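Local structure of regulatory Subunit of Protein Kinase A (cAMP-dependent) from Euglena gracilis (Euglena gracilis, 6RSX) at residues Asn42-Ser47 against Met180-Gln185; Leu163-Leu168 against Gly230-Phe235; Gly211-Asn216 against Ser256-Leu261. The protein binds cyclic AMP at two sites in cyclic nucleotide-binding domains and, as a regulatory subunit, probably controls the activity of a protein kinase A catalytic subunit. All blocks are in the same frame, centred on the assembly; numbering follows the deposited sequence.

Contact 1. Residues Asn42-Ser47 against Met180-Gln185; sequences NILFRS and MADALQ
Q185 NE2 donates to A183 O at 2.9 Å, with an N-H...O angle of 157°, and this folds the glutamine amide back onto the end of helix 174-183, right where I43 comes up from the other segment. I43 sits on the short helix 43-46, between helices 29-39 and 50-59, a layout consistent with the N3A motif of cyclic nucleotide-binding domains. Here that element docks on the C-terminal end of helix 174-183, which passes through L184 into strand 185-189. I43 makes the largest share of the contact. CG1 points anti to the backbone N (chi1 -169°) and rests 3.6 Å from D182 O; on the other branch, CG2 lies 3.8 Å from D182 CB. CD1 reaches further and meets Q185 NE2 at 3.7 Å, the two side chains arriving from opposite directions. With an alanine here, the helix end and D182 CB would probably face a gap, and the Q185 amide would lose the methyl group packed against it. L44 adds the second patch: its CD2 methyl lies against the D182 carboxylate, 3.7 Å from OD2 and 4.0 Å from OD1. This carboxylate makes a salt bridge through OD2 to R156 of helix 149-165, so a charged group is screened on its L44 side by carbon. L44 also packs on T152 of that helix and on F81. The start of helix 43-46 is capped by N42, whose OD1 accepts two weak bonds, from L44 N at 3.0 Å and from F45 N at 3.5 Å.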
# COMPACT_ATOMS: atom_id res chain seq x y z
N ASN A 42 1.89 4.69 -7.20
CA ASN A 42 2.81 4.44 -6.09
C ASN A 42 2.36 5.27 -4.89
O ASN A 42 2.30 6.49 -4.96
CB ASN A 42 4.25 4.80 -6.49
CG ASN A 42 5.23 4.52 -5.38
OD1 ASN A 42 5.25 5.25 -4.40
ND2 ASN A 42 6.06 3.47 -5.52
N ILE A 43 2.09 4.61 -3.75
CA ILE A 43 1.42 5.35 -2.69
C ILE A 43 2.35 6.36 -2.03
O ILE A 43 1.90 7.40 -1.56
CB ILE A 43 0.79 4.43 -1.64
CG1 ILE A 43 -0.12 5.25 -0.71
CG2 ILE A 43 1.82 3.73 -0.82
CD1 ILE A 43 -1.36 5.85 -1.42
N LEU A 44 3.67 6.10 -2.01
CA LEU A 44 4.57 7.05 -1.35
C LEU A 44 4.56 8.41 -2.03
O LEU A 44 4.67 9.43 -1.36
CB LEU A 44 5.99 6.50 -1.30
CG LEU A 44 6.12 5.27 -0.43
CD1 LEU A 44 7.53 4.72 -0.54
CD2 LEU A 44 5.77 5.60 1.03
N PHE A 45 4.39 8.44 -3.35
CA PHE A 45 4.38 9.71 -4.05
C PHE A 45 3.00 10.32 -4.14
O PHE A 45 2.88 11.54 -4.19
CB PHE A 45 4.98 9.56 -5.45
CG PHE A 45 6.44 9.27 -5.46
CD1 PHE A 45 6.92 7.96 -5.38
CD2 PHE A 45 7.37 10.31 -5.51
CE1 PHE A 45 8.28 7.69 -5.38
CE2 PHE A 45 8.73 10.05 -5.53
CZ PHE A 45 9.19 8.74 -5.44
N ARG A 46 1.94 9.49 -4.14
CA ARG A 46 0.59 10.03 -4.17
C ARG A 46 0.33 10.99 -3.02
O ARG A 46 -0.46 11.93 -3.16
CB ARG A 46 -0.44 8.89 -4.13
CG ARG A 46 -1.88 9.37 -4.33
CD ARG A 46 -2.86 8.22 -4.33
NE ARG A 46 -2.54 7.26 -5.38
CZ ARG A 46 -2.99 6.02 -5.41
NH1 ARG A 46 -3.78 5.58 -4.43
NH2 ARG A 46 -2.65 5.20 -6.40
N SER A 47 0.98 10.78 -1.88
CA SER A 47 0.72 11.60 -0.70
C SER A 47 1.33 13.00 -0.81
O SER A 47 0.74 13.97 -0.31
CB SER A 47 1.26 10.89 0.54
OG SER A 47 2.37 10.09 0.20
N MET A 180 1.86 -1.91 4.15
CA MET A 180 0.44 -1.78 4.47
C MET A 180 0.20 -0.45 5.17
O MET A 180 -0.73 0.29 4.81
CB MET A 180 -0.01 -2.97 5.33
CG MET A 180 -1.52 -2.91 5.71
SD MET A 180 -2.62 -2.94 4.28
CE MET A 180 -2.30 -4.54 3.61
N ALA A 181 1.07 -0.09 6.13
CA ALA A 181 0.95 1.21 6.76
C ALA A 181 1.02 2.33 5.74
O ALA A 181 0.26 3.31 5.84
CB ALA A 181 2.03 1.39 7.82
N ASP A 182 1.96 2.27 4.77
CA ASP A 182 2.03 3.32 3.76
C ASP A 182 0.68 3.50 3.07
O ASP A 182 0.25 4.64 2.78
CB ASP A 182 3.06 2.97 2.68
CG ASP A 182 4.50 2.90 3.20
OD1 ASP A 182 4.80 3.48 4.27
OD2 ASP A 182 5.35 2.29 2.51
N ALA A 183 0.03 2.38 2.75
CA ALA A 183 -1.15 2.38 1.88
C ALA A 183 -2.44 2.76 2.62
O ALA A 183 -3.33 3.35 2.01
CB ALA A 183 -1.33 0.99 1.25
N LEU A 184 -2.54 2.48 3.92
CA LEU A 184 -3.80 2.72 4.64
C LEU A 184 -4.12 4.22 4.73
O LEU A 184 -3.26 5.06 5.00
CB LEU A 184 -3.73 2.10 6.04
CG LEU A 184 -3.73 0.57 6.06
CD1 LEU A 184 -3.35 0.09 7.44
CD2 LEU A 184 -5.15 0.03 5.65
N GLN A 185 -5.39 4.56 4.50
CA GLN A 185 -5.85 5.95 4.55
C GLN A 185 -6.81 6.14 5.72
O GLN A 185 -7.82 5.41 5.79
CB GLN A 185 -6.54 6.30 3.23
CG GLN A 185 -5.69 6.01 2.01
CD GLN A 185 -4.47 6.88 1.97
OE1 GLN A 185 -4.55 8.09 2.18
NE2 GLN A 185 -3.30 6.28 1.71

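Contact 2. Residues Leu163-Leu168 against Gly230-Phe235; sequences LAQVPL and GPKDFF. With CMP (adenosine-3',5'-cyclic-monophosphate), chain C.
V166 and K232 bring the two backbones closest, with their CA atoms 5.7 Å apart, but the segments do not pair as strands. Residues 163-168 leave the end of helix 149-165, pass through V166 and turn into a 3-10 stretch at P167 and L168. Residues 230-235 make a type II beta turn from G230 to D233, closed by D233 N to G230 O, and then enter strand 234-235. This is the cyclic nucleotide-binding fold, where the strand leads straight into the phosphate-binding cassette that starts at G236 and E237, both in contact with cyclic AMP. The turn puts K232 at a positive phi of 76°, and its side chain heads for the helix end. There the chain crosses Q165 at about a right angle: CD and CE lie along Q165 O and CG, with CE 3.4 Å from Q165 O, while NZ comes 3.5 Å from Q165 NE2. Further back, K232 CG touches V166 CG2 at 4.0 Å. A water links the backbones where they do not meet directly, accepting from L168 N at 3.0 Å and donating to K232 O at 2.7 Å. The same water lies in plane at the edge of the F234 ring. L168 covers one face of that ring, with CD1 4.0 Å above the plane and offset toward the rim. L277 and N280 of helix 274-280 also touch F234, so the phenylalanine joins the strand to both helical elements. Next along the strand, F235 meets the nucleotide with its backbone side, its ring going to Y206; its CA comes 3.1 Å from O2' of cyclic AMP.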
# COMPACT_ATOMS: atom_id res chain seq x y z
N LEU A 163 -1.27 -2.73 13.23
CA LEU A 163 -1.11 -3.81 12.27
C LEU A 163 -0.64 -5.10 12.93
O LEU A 163 -0.97 -6.19 12.47
CB LEU A 163 -0.13 -3.38 11.17
CG LEU A 163 -0.58 -2.11 10.43
CD1 LEU A 163 0.52 -1.53 9.52
CD2 LEU A 163 -1.83 -2.39 9.65
N ALA A 164 0.10 -4.98 14.04
CA ALA A 164 0.55 -6.17 14.75
C ALA A 164 -0.57 -6.87 15.52
O ALA A 164 -0.46 -8.07 15.78
CB ALA A 164 1.69 -5.83 15.70
N GLN A 165 -1.64 -6.16 15.89
CA GLN A 165 -2.66 -6.73 16.75
C GLN A 165 -4.03 -6.89 16.08
O GLN A 165 -5.00 -7.22 16.76
CB GLN A 165 -2.82 -5.89 18.02
CG GLN A 165 -3.56 -4.59 17.80
CD GLN A 165 -3.28 -3.57 18.89
OE1 GLN A 165 -2.40 -3.76 19.74
NE2 GLN A 165 -4.03 -2.47 18.86
N VAL A 166 -4.13 -6.68 14.77
CA VAL A 166 -5.38 -6.90 14.04
C VAL A 166 -5.31 -8.26 13.38
O VAL A 166 -4.42 -8.50 12.56
CB VAL A 166 -5.62 -5.80 12.99
CG1 VAL A 166 -6.80 -6.19 12.09
CG2 VAL A 166 -5.87 -4.46 13.68
N PRO A 167 -6.24 -9.19 13.69
CA PRO A 167 -6.13 -10.55 13.14
C PRO A 167 -6.01 -10.58 11.64
O PRO A 167 -5.37 -11.48 11.09
CB PRO A 167 -7.44 -11.22 13.61
CG PRO A 167 -7.74 -10.50 14.90
CD PRO A 167 -7.33 -9.07 14.68
N LEU A 168 -6.65 -9.64 10.94
CA LEU A 168 -6.60 -9.63 9.49
C LEU A 168 -5.16 -9.64 8.98
O LEU A 168 -4.86 -10.25 7.94
CB LEU A 168 -7.32 -8.38 8.96
CG LEU A 168 -7.27 -8.19 7.44
CD1 LEU A 168 -7.97 -9.32 6.72
CD2 LEU A 168 -7.83 -6.82 7.05
N GLY A 230 -17.36 -4.04 14.78
CA GLY A 230 -16.69 -3.18 15.72
C GLY A 230 -15.19 -3.18 15.51
O GLY A 230 -14.69 -3.62 14.47
N PRO A 231 -14.45 -2.70 16.51
CA PRO A 231 -12.99 -2.50 16.35
C PRO A 231 -12.31 -3.77 15.84
O PRO A 231 -12.58 -4.88 16.30
CB PRO A 231 -12.52 -2.11 17.75
CG PRO A 231 -13.69 -1.46 18.38
CD PRO A 231 -14.92 -2.25 17.84
N LYS A 232 -11.45 -3.59 14.85
CA LYS A 232 -10.63 -4.59 14.19
C LYS A 232 -11.43 -5.47 13.22
O LYS A 232 -10.83 -6.30 12.54
CB LYS A 232 -9.85 -5.47 15.19
CG LYS A 232 -8.97 -4.64 16.13
CD LYS A 232 -8.18 -5.48 17.14
CE LYS A 232 -7.03 -4.68 17.76
NZ LYS A 232 -7.37 -3.26 18.06
N ASP A 233 -12.77 -5.32 13.13
CA ASP A 233 -13.51 -5.91 12.03
C ASP A 233 -13.29 -5.11 10.75
O ASP A 233 -12.77 -3.99 10.77
CB ASP A 233 -15.02 -5.97 12.32
CG ASP A 233 -15.36 -6.88 13.49
OD1 ASP A 233 -14.61 -7.85 13.72
OD2 ASP A 233 -16.37 -6.59 14.17
N PHE A 234 -13.71 -5.68 9.62
CA PHE A 234 -13.43 -5.08 8.32
C PHE A 234 -14.64 -5.31 7.43
O PHE A 234 -15.51 -6.13 7.74
CB PHE A 234 -12.16 -5.67 7.69
CG PHE A 234 -12.12 -7.16 7.72
CD1 PHE A 234 -12.80 -7.89 6.76
CD2 PHE A 234 -11.43 -7.83 8.73
CE1 PHE A 234 -12.78 -9.28 6.78
CE2 PHE A 234 -11.40 -9.21 8.76
CZ PHE A 234 -12.08 -9.94 7.78
N PHE A 235 -14.67 -4.61 6.30
CA PHE A 235 -15.81 -4.81 5.39
C PHE A 235 -15.46 -4.21 4.03
O PHE A 235 -14.54 -3.41 3.91
CB PHE A 235 -17.09 -4.16 5.94
CG PHE A 235 -16.97 -2.69 6.20
CD1 PHE A 235 -16.50 -2.20 7.44
CD2 PHE A 235 -17.33 -1.76 5.22
CE1 PHE A 235 -16.38 -0.82 7.69
CE2 PHE A 235 -17.24 -0.38 5.47
CZ PHE A 235 -16.74 0.10 6.71
P CMP C . -19.23 -5.92 0.28
O1P CMP C . -18.03 -5.33 -0.67
O2P CMP C . -20.25 -6.75 -0.40
O5' CMP C . -20.03 -4.66 0.86
C5' CMP C . -20.82 -4.83 2.04
C4' CMP C . -20.02 -5.63 3.03
O4' CMP C . -20.70 -5.98 4.25
C3' CMP C . -19.50 -6.97 2.58
O3' CMP C . -18.57 -6.87 1.50
C2' CMP C . -18.93 -7.53 3.87
O2' CMP C . -17.62 -6.96 4.08
C1' CMP C . -19.88 -6.91 4.92
N9 CMP C . -20.69 -7.89 5.65
C8 CMP C . -20.71 -8.02 6.98
N7 CMP C . -21.56 -9.00 7.27
C5 CMP C . -22.07 -9.45 6.11
C6 CMP C . -22.98 -10.45 5.87
N6 CMP C . -23.68 -11.32 6.77
N1 CMP C . -23.33 -10.74 4.64
C2 CMP C . -22.79 -10.04 3.61
N3 CMP C . -21.86 -9.05 3.84
C4 CMP C . -21.54 -8.77 5.10
O HOH W 1 -9.27 -8.39 11.74

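Contact 3. Residues Gly211-Asn216 against Ser256-Leu261; sequences GKMKVN and SHCVSL. With CMP (adenosine-3',5'-cyclic-monophosphate), chain C.
S256 OG accepts the backbone N-H of K212 at 3.0 Å, fairly straight at 159°, and this is the polar link between the two segments. Beside this bond, the M213 methyl CE lies 3.7 Å from S256 CB and 3.7 Å from C258 SG. M213 gets there by a bend at chi2 (-76°), which swings the sulfur and methyl over toward the other strand. The two strands, 213-219 and 256-262, belong to different sheets of the beta barrel of a cyclic nucleotide-binding domain, so the thioether packs between the sheets. F189 and V250 pack around it. Behind the serine, S252 OG hydrogen-bonds to S256 OG, and K212 pairs through its backbone with E253. G211 is held to glycine twice over: a CB would clash with S256 OG, and at phi 109° it would jam against the carbonyl oxygen of the preceding residue. Further along strand 213-219, V215 presents CG2 to C8 of cyclic AMP at 3.7 Å. The chemistry implies a division of labour: a buried hydroxyl, satisfied by K212 N-H and S252 OG, ties the start of strand 256-262 to K212, while the M213 methyl packs between the sheets against C258 SG.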
# COMPACT_ATOMS: atom_id res chain seq x y z
N GLY A 211 -15.24 2.41 17.10
CA GLY A 211 -16.59 2.67 16.67
C GLY A 211 -17.37 1.40 16.35
O GLY A 211 -17.06 0.30 16.81
N LYS A 212 -18.38 1.57 15.52
CA LYS A 212 -19.38 0.52 15.34
C LYS A 212 -20.06 0.77 14.00
O LYS A 212 -20.34 1.92 13.66
CB LYS A 212 -20.41 0.53 16.48
CG LYS A 212 -21.54 -0.51 16.35
CD LYS A 212 -22.72 -0.17 17.25
CE LYS A 212 -22.88 -1.19 18.35
NZ LYS A 212 -21.64 -1.27 19.16
N MET A 213 -20.28 -0.30 13.23
CA MET A 213 -21.02 -0.23 11.97
C MET A 213 -22.22 -1.18 11.99
O MET A 213 -22.12 -2.33 12.41
CB MET A 213 -20.17 -0.63 10.77
CG MET A 213 -18.92 0.24 10.53
SD MET A 213 -19.34 1.81 9.82
CE MET A 213 -17.72 2.62 9.98
N LYS A 214 -23.34 -0.71 11.46
CA LYS A 214 -24.44 -1.62 11.13
C LYS A 214 -24.28 -2.09 9.69
O LYS A 214 -23.95 -1.29 8.81
CB LYS A 214 -25.78 -0.92 11.29
CG LYS A 214 -26.20 -0.64 12.72
CD LYS A 214 -27.62 -0.09 12.71
CE LYS A 214 -28.19 0.11 14.10
NZ LYS A 214 -29.56 0.74 14.06
N VAL A 215 -24.53 -3.39 9.46
CA VAL A 215 -24.58 -3.98 8.12
C VAL A 215 -26.05 -4.24 7.82
O VAL A 215 -26.65 -5.11 8.47
CB VAL A 215 -23.78 -5.28 8.04
CG1 VAL A 215 -23.73 -5.80 6.60
CG2 VAL A 215 -22.31 -5.05 8.56
N ASN A 216 -26.60 -3.52 6.85
CA ASN A 216 -28.03 -3.56 6.51
C ASN A 216 -28.22 -4.10 5.10
O ASN A 216 -27.43 -3.84 4.19
CB ASN A 216 -28.64 -2.16 6.60
CG ASN A 216 -28.61 -1.61 8.00
OD1 ASN A 216 -28.56 -2.37 8.98
ND2 ASN A 216 -28.66 -0.29 8.11
N SER A 256 -17.18 6.76 14.09
CA SER A 256 -16.28 5.63 13.88
C SER A 256 -15.03 6.14 13.18
O SER A 256 -15.09 7.04 12.34
CB SER A 256 -16.93 4.55 13.02
OG SER A 256 -17.99 3.97 13.74
N HIS A 257 -13.89 5.53 13.53
CA HIS A 257 -12.62 5.81 12.87
C HIS A 257 -12.12 4.55 12.19
O HIS A 257 -12.03 3.49 12.82
CB HIS A 257 -11.59 6.33 13.85
CG HIS A 257 -12.00 7.60 14.50
ND1 HIS A 257 -12.64 7.63 15.71
CD2 HIS A 257 -11.91 8.89 14.09
CE1 HIS A 257 -12.91 8.88 16.04
NE2 HIS A 257 -12.47 9.66 15.07
N CYS A 258 -11.82 4.68 10.91
CA CYS A 258 -11.41 3.55 10.10
C CYS A 258 -10.11 3.89 9.39
O CYS A 258 -9.63 5.03 9.41
CB CYS A 258 -12.48 3.20 9.07
SG CYS A 258 -14.02 2.60 9.84
N VAL A 259 -9.53 2.88 8.77
CA VAL A 259 -8.56 3.11 7.71
C VAL A 259 -9.03 2.30 6.51
O VAL A 259 -9.69 1.26 6.65
CB VAL A 259 -7.11 2.72 8.11
CG1 VAL A 259 -6.50 3.80 8.99
CG2 VAL A 259 -7.12 1.38 8.81
N SER A 260 -8.69 2.80 5.33
CA SER A 260 -9.17 2.18 4.10
C SER A 260 -8.04 1.92 3.11
O SER A 260 -6.97 2.53 3.15
CB SER A 260 -10.23 3.06 3.43
OG SER A 260 -9.67 4.27 2.99
N LEU A 261 -8.31 0.97 2.22
CA LEU A 261 -7.50 0.71 1.04
C LEU A 261 -8.37 0.92 -0.18
O LEU A 261 -9.50 0.39 -0.24
CB LEU A 261 -6.96 -0.72 1.03
CG LEU A 261 -6.01 -1.17 2.12
CD1 LEU A 261 -5.68 -2.63 1.91
CD2 LEU A 261 -4.71 -0.27 2.06
P CMP C . -19.23 -5.92 0.28
O1P CMP C . -18.03 -5.33 -0.67
O2P CMP C . -20.25 -6.75 -0.40
O5' CMP C . -20.03 -4.66 0.86
C5' CMP C . -20.82 -4.83 2.04
C4' CMP C . -20.02 -5.63 3.03
O4' CMP C . -20.70 -5.98 4.25
C3' CMP C . -19.50 -6.97 2.58
O3' CMP C . -18.57 -6.87 1.50
C2' CMP C . -18.93 -7.53 3.87
O2' CMP C . -17.62 -6.96 4.08
C1' CMP C . -19.88 -6.91 4.92
N9 CMP C . -20.69 -7.89 5.65
C8 CMP C . -20.71 -8.02 6.98
N7 CMP C . -21.56 -9.00 7.27
C5 CMP C . -22.07 -9.45 6.11
C6 CMP C . -22.98 -10.45 5.87
N6 CMP C . -23.68 -11.32 6.77
N1 CMP C . -23.33 -10.74 4.64
C2 CMP C . -22.79 -10.04 3.61
N3 CMP C . -21.86 -9.05 3.84
C4 CMP C . -21.54 -8.77 5.10

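Following the chain from the N terminus, contact 1 closes a long loop when residues 180-185 return to residues 42-47, tying helix 43-46 to helix 174-183, which leads into the second cyclic nucleotide-binding domain. Before it closes, contact 2 has opened at residues 163-168, and it ends at 230-235, so these two cross. Contact 3 opens at 211-216, inside the span of contact 2, and closes at 256-261, crossing it in turn; contacts 1 and 3 simply follow in series. In space they touch: L163 packs on A181 and L184, Q185 O probably bonds to S260 N, and P231 meets G211. Helices 149-165 and 174-183 are thereby joined to the barrel sheets, with contacts 2 and 3 both reaching the same cyclic AMP.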